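Local structure of alternansucrase (Leuconostoc mesenteroides, 6HVG) at residues R557-I562 with G663-Y668; G617-A622 with I1153-P1158; E659-K664 with L677-T682; G728-R733 with K741-Y746. The protein is a multidomain bacterial enzyme of glycoside hydrolase family 70, with a barrel of the TIM type, cell-wall-binding-type repeats and a bound calcium ion. All coordinates share one frame; numbering follows the deposited sequence.

Contact 1 (R557-I562 with G663-Y668)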
loop_
_atom_site.group_PDB
_atom_site.type_symbol
_atom_site.label_atom_id
_atom_site.label_comp_id
_atom_site.label_asym_id
_atom_site.label_seq_id
_atom_site.Cartn_x
_atom_site.Cartn_y
_atom_site.Cartn_z
ATOM N N ARG A 557 16.027 11.828 2.238
ATOM C CA ARG A 557 16.579 13.046 1.676
ATOM C C ARG A 557 15.924 13.353 0.335
ATOM O O ARG A 557 16.601 13.542 -0.673
ATOM C CB ARG A 557 18.107 12.950 1.543
ATOM C CG ARG A 557 18.807 12.798 2.881
ATOM C CD ARG A 557 18.484 13.960 3.811
ATOM N NE ARG A 557 19.260 13.874 5.052
ATOM C CZ ARG A 557 20.480 14.372 5.244
ATOM N NH1 ARG A 557 21.134 15.004 4.278
ATOM N NH2 ARG A 557 21.061 14.220 6.404
ATOM N N GLN A 558 14.605 13.488 0.354
ATOM C CA GLN A 558 13.850 13.853 -0.850
ATOM C C GLN A 558 14.144 15.308 -1.152
ATOM O O GLN A 558 14.828 15.964 -0.357
ATOM C CB GLN A 558 12.355 13.612 -0.683
ATOM C CG GLN A 558 11.720 14.407 0.428
ATOM C CD GLN A 558 10.215 14.271 0.472
ATOM O OE1 GLN A 558 9.578 13.873 -0.508
ATOM N NE2 GLN A 558 9.627 14.662 1.599
ATOM N N PRO A 559 13.676 15.828 -2.314
ATOM C CA PRO A 559 14.015 17.219 -2.660
ATOM C C PRO A 559 13.771 18.223 -1.524
ATOM O O PRO A 559 14.688 18.958 -1.152
ATOM C CB PRO A 559 13.143 17.489 -3.876
ATOM C CG PRO A 559 13.029 16.139 -4.526
ATOM C CD PRO A 559 13.006 15.140 -3.431
ATOM N N ILE A 560 12.580 18.200 -0.936
ATOM C CA ILE A 560 12.246 19.160 0.108
ATOM C C ILE A 560 12.991 18.875 1.413
ATOM O O ILE A 560 12.964 19.689 2.314
ATOM C CB ILE A 560 10.722 19.265 0.378
ATOM C CG1 ILE A 560 10.147 17.957 0.953
ATOM C CG2 ILE A 560 9.973 19.661 -0.888
ATOM C CD1 ILE A 560 8.726 18.087 1.463
ATOM N N ASN A 561 13.648 17.727 1.528
ATOM C CA ASN A 561 14.419 17.408 2.730
ATOM C C ASN A 561 15.815 16.984 2.404
ATOM O O ASN A 561 16.385 16.141 3.098
ATOM C CB ASN A 561 13.745 16.283 3.532
ATOM C CG ASN A 561 14.398 16.067 4.883
ATOM O OD1 ASN A 561 14.742 17.016 5.562
ATOM N ND2 ASN A 561 14.580 14.816 5.265
ATOM N N ILE A 562 16.370 17.545 1.341
ATOM C CA ILE A 562 17.674 17.091 0.859
ATOM C C ILE A 562 18.743 17.279 1.943
ATOM O O ILE A 562 19.690 16.482 2.013
ATOM C CB ILE A 562 18.068 17.785 -0.459
ATOM C CG1 ILE A 562 19.306 17.120 -1.062
ATOM C CG2 ILE A 562 18.283 19.272 -0.226
ATOM C CD1 ILE A 562 19.611 17.550 -2.480
ATOM N N GLY A 663 3.835 17.889 -4.021
ATOM C CA GLY A 663 3.290 19.131 -4.527
ATOM C C GLY A 663 4.264 20.286 -4.489
ATOM O O GLY A 663 4.008 21.292 -5.139
ATOM N N LYS A 664 5.364 20.161 -3.739
ATOM C CA LYS A 664 6.393 21.190 -3.701
ATOM C C LYS A 664 7.644 20.861 -4.559
ATOM O O LYS A 664 8.600 21.644 -4.573
ATOM C CB LYS A 664 6.821 21.442 -2.260
ATOM C CG LYS A 664 5.889 22.323 -1.448
ATOM C CD LYS A 664 6.341 22.441 0.017
ATOM C CE LYS A 664 7.787 22.953 0.132
ATOM N NZ LYS A 664 8.282 23.249 1.511
ATOM N N ASP A 665 7.634 19.734 -5.269
ATOM C CA ASP A 665 8.745 19.354 -6.131
ATOM C C ASP A 665 8.918 20.280 -7.369
ATOM O O ASP A 665 10.029 20.611 -7.750
ATOM C CB ASP A 665 8.583 17.896 -6.608
ATOM C CG ASP A 665 8.994 16.860 -5.560
ATOM O OD1 ASP A 665 9.523 17.266 -4.513
ATOM O OD2 ASP A 665 8.802 15.633 -5.810
ATOM N N PRO A 666 7.821 20.681 -8.013
ATOM C CA PRO A 666 7.966 21.601 -9.136
ATOM C C PRO A 666 8.853 22.794 -8.854
ATOM O O PRO A 666 9.692 23.119 -9.660
ATOM C CB PRO A 666 6.535 22.063 -9.378
ATOM C CG PRO A 666 5.741 20.854 -9.065
ATOM C CD PRO A 666 6.428 20.245 -7.861
ATOM N N GLN A 667 8.677 23.422 -7.702
ATOM C CA GLN A 667 9.398 24.643 -7.355
ATOM C C GLN A 667 10.844 24.333 -6.998
ATOM O O GLN A 667 11.731 25.113 -7.330
ATOM C CB GLN A 667 8.717 25.372 -6.188
ATOM C CG GLN A 667 7.356 25.996 -6.502
ATOM C CD GLN A 667 6.227 24.974 -6.753
ATOM O OE1 GLN A 667 6.217 23.872 -6.184
ATOM N NE2 GLN A 667 5.312 25.318 -7.661
ATOM N N TYR A 668 11.084 23.193 -6.340
ATOM C CA TYR A 668 12.450 22.716 -6.133
ATOM C C TYR A 668 13.163 22.543 -7.473
ATOM O O TYR A 668 14.232 23.089 -7.680
ATOM C CB TYR A 668 12.467 21.377 -5.392
ATOM C CG TYR A 668 13.861 20.817 -5.211
ATOM C CD1 TYR A 668 14.448 20.020 -6.189
ATOM C CD2 TYR A 668 14.590 21.091 -4.072
ATOM C CE1 TYR A 668 15.733 19.532 -6.036
ATOM C CE2 TYR A 668 15.864 20.595 -3.906
ATOM C CZ TYR A 668 16.442 19.818 -4.877
ATOM O OH TYR A 668 17.723 19.354 -4.681
HETATM O O HOH W 1 10.585 16.389 -2.043
#

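Contact 2 (G617-A622 with I1153-P1158)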
loop_
_atom_site.group_PDB
_atom_site.type_symbol
_atom_site.label_atom_id
_atom_site.label_comp_id
_atom_site.label_asym_id
_atom_site.label_seq_id
_atom_site.Cartn_x
_atom_site.Cartn_y
_atom_site.Cartn_z
ATOM N N GLY A 617 17.372 10.257 -23.375
ATOM C CA GLY A 617 16.983 10.911 -22.142
ATOM C C GLY A 617 16.600 9.888 -21.110
ATOM O O GLY A 617 16.610 8.701 -21.391
ATOM N N ILE A 618 16.221 10.340 -19.924
ATOM C CA ILE A 618 15.811 9.426 -18.852
ATOM C C ILE A 618 14.516 9.850 -18.175
ATOM O O ILE A 618 14.143 11.000 -18.207
ATOM C CB ILE A 618 16.899 9.326 -17.763
ATOM C CG1 ILE A 618 17.173 10.706 -17.180
ATOM C CG2 ILE A 618 18.186 8.721 -18.325
ATOM C CD1 ILE A 618 18.046 10.696 -15.937
ATOM N N ARG A 619 13.866 8.879 -17.554
ATOM C CA ARG A 619 12.850 9.118 -16.555
ATOM C C ARG A 619 13.441 8.686 -15.216
ATOM O O ARG A 619 14.007 7.601 -15.111
ATOM C CB ARG A 619 11.635 8.272 -16.869
ATOM C CG ARG A 619 10.574 8.235 -15.774
ATOM C CD ARG A 619 9.499 7.198 -16.109
ATOM N NE ARG A 619 8.468 7.056 -15.072
ATOM C CZ ARG A 619 8.592 6.352 -13.947
ATOM N NH1 ARG A 619 9.704 5.690 -13.688
ATOM N NH2 ARG A 619 7.588 6.321 -13.074
ATOM N N VAL A 620 13.328 9.536 -14.210
ATOM C CA VAL A 620 13.816 9.211 -12.879
ATOM C C VAL A 620 12.654 8.647 -12.087
ATOM O O VAL A 620 11.726 9.379 -11.723
ATOM C CB VAL A 620 14.417 10.454 -12.170
ATOM C CG1 VAL A 620 15.069 10.070 -10.848
ATOM C CG2 VAL A 620 15.442 11.141 -13.069
ATOM N N ASP A 621 12.706 7.340 -11.841
ATOM C CA ASP A 621 11.672 6.625 -11.082
ATOM C C ASP A 621 11.792 6.957 -9.594
ATOM O O ASP A 621 12.888 6.993 -9.051
ATOM C CB ASP A 621 11.845 5.117 -11.300
ATOM C CG ASP A 621 10.854 4.265 -10.497
ATOM O OD1 ASP A 621 9.634 4.227 -10.844
ATOM O OD2 ASP A 621 11.321 3.601 -9.521
ATOM N N ALA A 622 10.661 7.212 -8.947
ATOM C CA ALA A 622 10.548 7.245 -7.486
ATOM C C ALA A 622 11.412 8.318 -6.857
ATOM O O ALA A 622 12.171 8.054 -5.928
ATOM C CB ALA A 622 10.912 5.877 -6.913
ATOM N N ILE A 1153 13.653 7.137 -24.318
ATOM C CA ILE A 1153 13.821 7.405 -22.885
ATOM C C ILE A 1153 14.081 6.120 -22.120
ATOM O O ILE A 1153 13.330 5.151 -22.230
ATOM C CB ILE A 1153 12.595 8.128 -22.290
ATOM C CG1 ILE A 1153 12.607 9.597 -22.681
ATOM C CG2 ILE A 1153 12.597 8.054 -20.789
ATOM C CD1 ILE A 1153 11.254 10.251 -22.518
ATOM N N ALA A 1154 15.145 6.140 -21.332
ATOM C CA ALA A 1154 15.493 5.042 -20.441
ATOM C C ALA A 1154 14.859 5.257 -19.083
ATOM O O ALA A 1154 14.962 6.338 -18.536
ATOM C CB ALA A 1154 17.008 4.981 -20.281
ATOM N N ASP A 1155 14.214 4.236 -18.531
ATOM C CA ASP A 1155 13.681 4.321 -17.165
ATOM C C ASP A 1155 14.817 4.061 -16.175
ATOM O O ASP A 1155 15.315 2.952 -16.071
ATOM C CB ASP A 1155 12.529 3.323 -16.943
ATOM C CG ASP A 1155 11.393 3.911 -16.110
ATOM O OD1 ASP A 1155 11.661 4.682 -15.187
ATOM O OD2 ASP A 1155 10.220 3.613 -16.376
ATOM N N TRP A 1156 15.236 5.105 -15.473
ATOM C CA TRP A 1156 16.316 5.019 -14.480
ATOM C C TRP A 1156 15.695 4.736 -13.104
ATOM O O TRP A 1156 14.950 5.568 -12.549
ATOM C CB TRP A 1156 17.072 6.343 -14.461
ATOM C CG TRP A 1156 18.404 6.356 -13.829
ATOM C CD1 TRP A 1156 19.387 5.431 -13.977
ATOM C CD2 TRP A 1156 18.950 7.393 -12.988
ATOM N NE1 TRP A 1156 20.510 5.812 -13.269
ATOM C CE2 TRP A 1156 20.264 7.017 -12.660
ATOM C CE3 TRP A 1156 18.461 8.601 -12.497
ATOM C CZ2 TRP A 1156 21.096 7.809 -11.866
ATOM C CZ3 TRP A 1156 19.299 9.396 -11.696
ATOM C CH2 TRP A 1156 20.593 8.993 -11.391
ATOM N N VAL A 1157 16.009 3.560 -12.563
ATOM C CA VAL A 1157 15.340 3.024 -11.376
ATOM C C VAL A 1157 16.321 2.784 -10.238
ATOM O O VAL A 1157 16.614 1.665 -9.908
ATOM C CB VAL A 1157 14.591 1.720 -11.738
ATOM C CG1 VAL A 1157 13.809 1.196 -10.545
ATOM C CG2 VAL A 1157 13.644 1.980 -12.895
ATOM N N PRO A 1158 16.810 3.847 -9.611
ATOM C CA PRO A 1158 17.830 3.717 -8.577
ATOM C C PRO A 1158 17.363 3.340 -7.163
ATOM O O PRO A 1158 18.215 3.028 -6.326
ATOM C CB PRO A 1158 18.456 5.116 -8.558
ATOM C CG PRO A 1158 17.341 6.013 -8.917
ATOM C CD PRO A 1158 16.548 5.258 -9.935
#

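Contact 3 (E659-K664 with L677-T682)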
loop_
_atom_site.group_PDB
_atom_site.type_symbol
_atom_site.label_atom_id
_atom_site.label_comp_id
_atom_site.label_asym_id
_atom_site.label_seq_id
_atom_site.Cartn_x
_atom_site.Cartn_y
_atom_site.Cartn_z
ATOM N N GLU A 659 9.516 11.419 -12.173
ATOM C CA GLU A 659 8.351 10.975 -11.395
ATOM C C GLU A 659 8.481 11.620 -10.016
ATOM O O GLU A 659 9.099 11.041 -9.126
ATOM C CB GLU A 659 8.325 9.462 -11.254
ATOM C CG GLU A 659 7.004 8.882 -10.751
ATOM C CD GLU A 659 7.137 7.570 -9.948
ATOM O OE1 GLU A 659 8.213 6.946 -9.906
ATOM O OE2 GLU A 659 6.142 7.142 -9.327
ATOM N N ASP A 660 7.933 12.839 -9.872
ATOM C CA ASP A 660 8.080 13.650 -8.668
ATOM C C ASP A 660 6.715 14.079 -8.115
ATOM O O ASP A 660 6.209 15.129 -8.460
ATOM C CB ASP A 660 8.962 14.859 -8.957
ATOM C CG ASP A 660 8.341 15.837 -9.959
ATOM O OD1 ASP A 660 7.597 15.388 -10.881
ATOM O OD2 ASP A 660 8.619 17.064 -9.828
ATOM N N TRP A 661 6.141 13.255 -7.239
ATOM C CA TRP A 661 4.750 13.405 -6.845
ATOM C C TRP A 661 4.486 14.537 -5.846
ATOM O O TRP A 661 3.392 15.086 -5.844
ATOM C CB TRP A 661 4.211 12.101 -6.278
ATOM C CG TRP A 661 4.074 10.998 -7.236
ATOM C CD1 TRP A 661 4.870 9.907 -7.339
ATOM C CD2 TRP A 661 3.066 10.852 -8.242
ATOM N NE1 TRP A 661 4.424 9.073 -8.350
ATOM C CE2 TRP A 661 3.315 9.634 -8.918
ATOM C CE3 TRP A 661 1.978 11.629 -8.641
ATOM C CZ2 TRP A 661 2.522 9.186 -9.965
ATOM C CZ3 TRP A 661 1.187 11.167 -9.671
ATOM C CH2 TRP A 661 1.463 9.964 -10.321
ATOM N N ASN A 662 5.468 14.907 -5.019
ATOM C CA ASN A 662 5.224 15.921 -3.987
ATOM C C ASN A 662 4.839 17.251 -4.605
ATOM O O ASN A 662 5.441 17.686 -5.569
ATOM C CB ASN A 662 6.440 16.133 -3.085
ATOM C CG ASN A 662 6.107 16.952 -1.844
ATOM O OD1 ASN A 662 5.929 18.166 -1.907
ATOM N ND2 ASN A 662 6.037 16.291 -0.710
ATOM N N GLY A 663 3.835 17.889 -4.021
ATOM C CA GLY A 663 3.290 19.131 -4.527
ATOM C C GLY A 663 4.264 20.286 -4.489
ATOM O O GLY A 663 4.008 21.292 -5.139
ATOM N N LYS A 664 5.364 20.161 -3.739
ATOM C CA LYS A 664 6.393 21.190 -3.701
ATOM C C LYS A 664 7.644 20.861 -4.559
ATOM O O LYS A 664 8.600 21.644 -4.573
ATOM C CB LYS A 664 6.821 21.442 -2.260
ATOM C CG LYS A 664 5.889 22.323 -1.448
ATOM C CD LYS A 664 6.341 22.441 0.017
ATOM C CE LYS A 664 7.787 22.953 0.132
ATOM N NZ LYS A 664 8.282 23.249 1.511
ATOM N N LEU A 677 12.436 17.465 -16.524
ATOM C CA LEU A 677 11.122 18.081 -16.436
ATOM C C LEU A 677 10.305 17.543 -15.270
ATOM O O LEU A 677 10.154 16.340 -15.126
ATOM C CB LEU A 677 10.332 17.873 -17.727
ATOM C CG LEU A 677 10.905 18.517 -18.981
ATOM C CD1 LEU A 677 10.038 18.092 -20.155
ATOM C CD2 LEU A 677 10.977 20.030 -18.856
ATOM N N THR A 678 9.773 18.446 -14.448
ATOM C CA THR A 678 8.785 18.051 -13.438
ATOM C C THR A 678 7.479 17.620 -14.085
ATOM O O THR A 678 7.122 18.103 -15.152
ATOM C CB THR A 678 8.453 19.190 -12.454
ATOM O OG1 THR A 678 7.520 18.713 -11.480
ATOM C CG2 THR A 678 7.836 20.394 -13.182
ATOM N N MET A 679 6.755 16.735 -13.414
ATOM C CA MET A 679 5.367 16.486 -13.774
ATOM C C MET A 679 4.544 17.658 -13.283
ATOM O O MET A 679 4.988 18.444 -12.433
ATOM C CB MET A 679 4.847 15.197 -13.149
ATOM C CG MET A 679 4.205 15.368 -11.770
ATOM S SD MET A 679 3.913 13.873 -10.834
ATOM C CE MET A 679 3.385 12.681 -12.015
ATOM N N ASP A 680 3.324 17.753 -13.804
ATOM C CA ASP A 680 2.376 18.775 -13.382
ATOM C C ASP A 680 1.116 18.079 -12.907
ATOM O O ASP A 680 0.137 17.961 -13.640
ATOM C CB ASP A 680 2.082 19.738 -14.531
ATOM C CG ASP A 680 1.104 20.834 -14.141
ATOM O OD1 ASP A 680 0.818 20.987 -12.928
ATOM O OD2 ASP A 680 0.614 21.541 -15.059
ATOM N N TYR A 681 1.159 17.612 -11.659
ATOM C CA TYR A 681 0.036 16.893 -11.080
ATOM C C TYR A 681 -1.185 17.802 -10.892
ATOM O O TYR A 681 -2.298 17.306 -10.839
ATOM C CB TYR A 681 0.423 16.240 -9.746
ATOM C CG TYR A 681 -0.626 15.270 -9.253
ATOM C CD1 TYR A 681 -1.037 14.209 -10.058
ATOM C CD2 TYR A 681 -1.241 15.427 -8.008
ATOM C CE1 TYR A 681 -2.016 13.321 -9.636
ATOM C CE2 TYR A 681 -2.238 14.550 -7.583
ATOM C CZ TYR A 681 -2.617 13.497 -8.402
ATOM O OH TYR A 681 -3.585 12.598 -8.012
ATOM N N THR A 682 -0.987 19.117 -10.824
ATOM C CA THR A 682 -2.102 20.029 -10.597
ATOM C C THR A 682 -3.137 19.898 -11.713
ATOM O O THR A 682 -4.341 19.882 -11.442
ATOM C CB THR A 682 -1.658 21.507 -10.467
ATOM O OG1 THR A 682 -1.074 21.948 -11.691
ATOM C CG2 THR A 682 -0.640 21.692 -9.335
#

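Contact 4 (G728-R733 with K741-Y746)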
loop_
_atom_site.group_PDB
_atom_site.type_symbol
_atom_site.label_atom_id
_atom_site.label_comp_id
_atom_site.label_asym_id
_atom_site.label_seq_id
_atom_site.Cartn_x
_atom_site.Cartn_y
_atom_site.Cartn_z
ATOM N N GLY A 728 -2.695 26.505 -6.313
ATOM C CA GLY A 728 -3.231 26.638 -7.661
ATOM C C GLY A 728 -2.436 25.848 -8.681
ATOM O O GLY A 728 -1.490 25.124 -8.355
ATOM N N THR A 729 -2.800 26.047 -9.938
ATOM C CA THR A 729 -2.309 25.212 -11.012
ATOM C C THR A 729 -0.960 25.813 -11.379
ATOM O O THR A 729 -0.736 27.019 -11.202
ATOM C CB THR A 729 -3.287 25.177 -12.207
ATOM O OG1 THR A 729 -3.030 24.015 -12.986
ATOM C CG2 THR A 729 -3.144 26.430 -13.109
ATOM N N LEU A 730 -0.070 24.972 -11.886
ATOM C CA LEU A 730 1.322 25.365 -12.153
ATOM C C LEU A 730 1.475 26.446 -13.214
ATOM O O LEU A 730 2.345 27.311 -13.104
ATOM C CB LEU A 730 2.091 24.138 -12.587
ATOM C CG LEU A 730 3.533 24.336 -13.024
ATOM C CD1 LEU A 730 4.380 24.790 -11.853
ATOM C CD2 LEU A 730 4.097 23.056 -13.628
ATOM N N VAL A 731 0.618 26.389 -14.245
ATOM C CA VAL A 731 0.655 27.348 -15.350
ATOM C C VAL A 731 -0.736 27.934 -15.564
ATOM O O VAL A 731 -1.675 27.204 -15.898
ATOM C CB VAL A 731 1.130 26.667 -16.647
ATOM C CG1 VAL A 731 1.047 27.616 -17.844
ATOM C CG2 VAL A 731 2.539 26.137 -16.495
ATOM N N ASN A 732 -0.878 29.245 -15.399
ATOM C CA ASN A 732 -2.168 29.857 -15.682
ATOM C C ASN A 732 -2.388 29.954 -17.186
ATOM O O ASN A 732 -1.483 30.318 -17.943
ATOM C CB ASN A 732 -2.338 31.236 -15.047
ATOM C CG ASN A 732 -3.816 31.618 -14.904
ATOM O OD1 ASN A 732 -4.409 32.229 -15.801
ATOM N ND2 ASN A 732 -4.420 31.224 -13.809
ATOM N N ARG A 733 -3.607 29.632 -17.606
ATOM C CA ARG A 733 -3.949 29.597 -19.004
ATOM C C ARG A 733 -5.196 30.420 -19.334
ATOM O O ARG A 733 -5.748 30.315 -20.429
ATOM C CB ARG A 733 -4.140 28.143 -19.412
ATOM C CG ARG A 733 -2.841 27.363 -19.424
ATOM C CD ARG A 733 -3.046 25.934 -19.869
ATOM N NE ARG A 733 -1.789 25.201 -19.916
ATOM C CZ ARG A 733 -1.262 24.520 -18.895
ATOM N NH1 ARG A 733 -1.858 24.456 -17.720
ATOM N NH2 ARG A 733 -0.104 23.905 -19.056
ATOM N N LYS A 741 7.364 34.053 -17.142
ATOM C CA LYS A 741 8.174 32.853 -17.081
ATOM C C LYS A 741 7.472 31.843 -16.209
ATOM O O LYS A 741 6.957 32.180 -15.143
ATOM C CB LYS A 741 9.545 33.157 -16.485
ATOM C CG LYS A 741 10.623 32.184 -16.919
ATOM C CD LYS A 741 11.894 32.392 -16.116
ATOM C CE LYS A 741 13.018 31.531 -16.654
ATOM N NZ LYS A 741 14.177 31.527 -15.721
ATOM N N VAL A 742 7.462 30.598 -16.650
ATOM C CA VAL A 742 6.712 29.569 -15.972
ATOM C C VAL A 742 7.556 28.289 -15.909
ATOM O O VAL A 742 8.563 28.155 -16.630
ATOM C CB VAL A 742 5.359 29.373 -16.683
ATOM C CG1 VAL A 742 5.516 28.479 -17.892
ATOM C CG2 VAL A 742 4.324 28.837 -15.717
ATOM N N ILE A 743 7.176 27.357 -15.043
ATOM C CA ILE A 743 8.021 26.179 -14.798
ATOM C C ILE A 743 7.822 25.131 -15.879
ATOM O O ILE A 743 6.696 24.651 -16.071
ATOM C CB ILE A 743 7.744 25.545 -13.431
ATOM C CG1 ILE A 743 8.044 26.569 -12.323
ATOM C CG2 ILE A 743 8.570 24.271 -13.266
ATOM C CD1 ILE A 743 7.909 26.047 -10.914
ATOM N N PRO A 744 8.903 24.750 -16.578
ATOM C CA PRO A 744 8.729 23.768 -17.643
ATOM C C PRO A 744 8.306 22.430 -17.093
ATOM O O PRO A 744 8.788 22.033 -16.026
ATOM C CB PRO A 744 10.109 23.686 -18.290
ATOM C CG PRO A 744 11.041 24.180 -17.257
ATOM C CD PRO A 744 10.298 25.158 -16.412
ATOM N N ASN A 745 7.434 21.737 -17.825
ATOM C CA ASN A 745 6.798 20.534 -17.305
ATOM C C ASN A 745 6.235 19.576 -18.355
ATOM O O ASN A 745 5.934 19.980 -19.462
ATOM C CB ASN A 745 5.651 20.945 -16.402
ATOM C CG ASN A 745 4.482 21.523 -17.175
ATOM O OD1 ASN A 745 3.509 20.838 -17.479
ATOM N ND2 ASN A 745 4.588 22.788 -17.511
ATOM N N TYR A 746 6.075 18.310 -17.969
ATOM C CA TYR A 746 5.271 17.352 -18.739
ATOM C C TYR A 746 3.974 17.080 -18.011
ATOM O O TYR A 746 3.897 17.270 -16.812
ATOM C CB TYR A 746 6.024 16.052 -18.997
ATOM C CG TYR A 746 6.130 15.081 -17.845
ATOM C CD1 TYR A 746 7.084 15.239 -16.850
ATOM C CD2 TYR A 746 5.294 13.979 -17.772
ATOM C CE1 TYR A 746 7.187 14.333 -15.792
ATOM C CE2 TYR A 746 5.387 13.067 -16.736
ATOM C CZ TYR A 746 6.344 13.238 -15.748
ATOM O OH TYR A 746 6.441 12.317 -14.717
#

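Contact 1 (R557-I562 with G663-Y668)
Tyr668 lays its ring over Pro559. The tyrosine CB points from helix 665-671 toward the 557-562 loop. CG stands opposite the backbone N (chi1 177°), which carries the ring out from the helix to the proline. The base of the ring meets Pro559 first, with Tyr668 CG 3.7 Å from Pro559 CB. That methylene sits over the ring centre, 12° off the ring normal, as a CH-pi contact. Along one side of the ring, CD2 and CE2 pass the proline carbonyl, and Tyr668 CE2 is 3.4 Å from Pro559 O. At the tip, Tyr668 OH lies 3.4 Å from Ile562 CD1, where the two side chains meet at about a right angle. Arg557 NH1 donates to Ile562 O and so helps hold the backbone of this isoleucine.

In the family 70 fold this joins a barrel helix to a loop of the neighbouring antiparallel sheet region. Helix 665-671 follows strand 657-658 of the barrel. The 557-562 loop lies between strands 534-537 and 580-582, which belong to an antiparallel sheet. Strand 580-582 carries Asp581, a calcium ligand, and the Pro559 side chain is about 11 Å from the calcium ion.

The polar link between the segments runs through a water. The water oxygen accepts from Ile560 N at 2.9 Å. The water donates to Asp665 OD1 at 2.8 Å. The same Asp665 oxygen also touches CB and CG of Pro559. Beside it, Ile560 CG2 packs on Lys664 CB at 3.9 Å. The lysine chain bends at chi3 (56°), and its CE also comes close to this methyl.

Contact 2 (G617-A622 with I1153-P1158)
Arg619 and Asp1155 lie side by side and point the same way from neighbouring strands. Their flat groups are turned steeply, with guanidinium and carboxylate planes 72° apart. The extended arginine chain carries CD past the carboxylate, and the turn at chi4 (-80°) brings NH1 to it. Arg619 NH1 donates to Asp1155 OD1 at 2.7 Å, on the syn lone pair of that oxygen and somewhat tilted from the guanidinium plane. A second salt bridge stays in that plane: Arg619 NH1 reaches Asp621 OD1 at 3.2 Å, on its anti lone pair.

The other face of the sheet is apolar. Ile618 and Val620 each lie alongside Trp1156, all pointing the same way. Val620 CG2 meets the indole at its edge, 4.0 Å from Trp1156 CE3. Ile618 CD1 approaches the same carbon obliquely. Helices 587-601 and 629-642 cover this face, as the helical shell of a beta/alpha barrel does.

The backbones form a parallel pair, with strand segments 31° apart in direction. Ala1154 N bonds to Gly617 O, Arg619 N to Ala1154 O, and Trp1156 N to Arg619 O. Asp621 N continues the pattern beyond the strand by donating to Trp1156 O at 2.9 Å.

Longer, weak ion pairs link Arg619 to Glu659, Asp753 and Glu1083. One guanidinium thus lies among several acids. Its NH1 is shared by Asp1155 and Asp621, with one bond tilted from the guanidinium plane and one in it. This sharing ties side chains of both segments together and limits rotation of the group.

Contact 3 (E659-K664 with L677-T682)
Asp660 OD1 accepts from Met679 N at 3.0 Å through its syn lone pair, and the N-H points almost straight at it (166°). The other oxygen turns to the preceding residue, with Asp660 OD2 2.6 Å from Thr678 OG1. This threonine oxygen is also close to its neighbour's carbonyl, Met679 O. Asp660 CG sits between its backbone N and carbonyl carbon (chi1 65°), which brings both oxygens to the 677-682 segment.

The two segments belong to a beta-alpha-beta crossover of the barrel. Strand 657-658 leads through the 659-664 loop into helix 665-671, and the chain returns as strand 678-679. The backbone of Leu677 bonds to Ser656 and Leu658, so these strands pair side by side and close the sheet into a barrel.

Trp661 covers the outer part of the contact. Met679 CE lies over one face of the indole, 3.6 Å from Trp661 CZ3. The sulfur is over the same ring: Met679 SD is 4.1 Å from the centroid of the six-membered ring of Trp661, a Met-aromatic contact. The bend of the methionine at chi3 keeps both atoms there. Beyond the methionine, the indole turns its edge to the face of Tyr681 in an offset edge-to-face pair, with ring planes at 81°. Trp661 CZ3 is 3.8 Å from Tyr681 CD1. Trp661 NE1 donates to Glu659 OE2 at 2.8 Å, which helps fix the turn of the indole.

Helix 681-692 starts next to this ring pair. Asp680 is its N-cap and accepts a weak bond from Thr682 N.

Contact 4 (G728-R733 with K741-Y746)
Apolar packing makes the contact. Leu730 splits its two methyls between two partners. The Leu730 and Ile743 side chains cross at about a right angle, with Leu730 CD1 3.8 Å from Ile743 CB. Leu730 and Asn745 run past each other in opposite directions, and Leu730 CD2 is 3.8 Å from Asn745 CB. With chi1 at 175° the leucine reaches away from its own N and across to 741-746. Val731 and Val742 also cross at about a right angle, and their CG2 methyls meet. Val742 CG2 in addition touches the carbonyl, 3.6 Å from Leu730 O.

Polar bonds run within 741-746 or to other parts of the fold. Asn745 ND2 donates to Ile743 O at 3.2 Å, in the carbonyl plane, and also to Asp819 O. Asn745 OD1 pairs with Thr820 OG1. These bonds fix the rotation of the amide, and Leu730 CD2 packs at its CB and CG. Leu730 N is bonded to Thr682 OG1.

Strand 735-736 comes between the segments along the chain and pairs with strand 862-866 of an antiparallel sheet. Strand 745-747 belongs to the barrel. No hydrogen bond crosses between the two segments, so this turn back into the barrel is closed by side-chain packing.

Overall arrangement
All four contacts lie within the family 70 range, on one side of the chain's centre. Contacts 2, 3 and 4 reach the same eight-stranded parallel barrel sheet. Contact 2 pairs strands 617-620 and 1151-1156, and contacts 3 and 4 are nested inside the long loop it closes. Contact 1 crosses contact 2 along the chain, their segments alternating, and closes before contact 4 opens. Strands 678-679 and 745-747 are neighbours, so contacts 3 and 4 touch, with centres about 11 Å apart. Contacts 1 and 3 share Gly663 and Lys664, centres about 10 Å apart. Contacts 2 and 4 are farthest apart, about 23 Å between centres. The strand order is consistent with the circularly permuted barrel of this family.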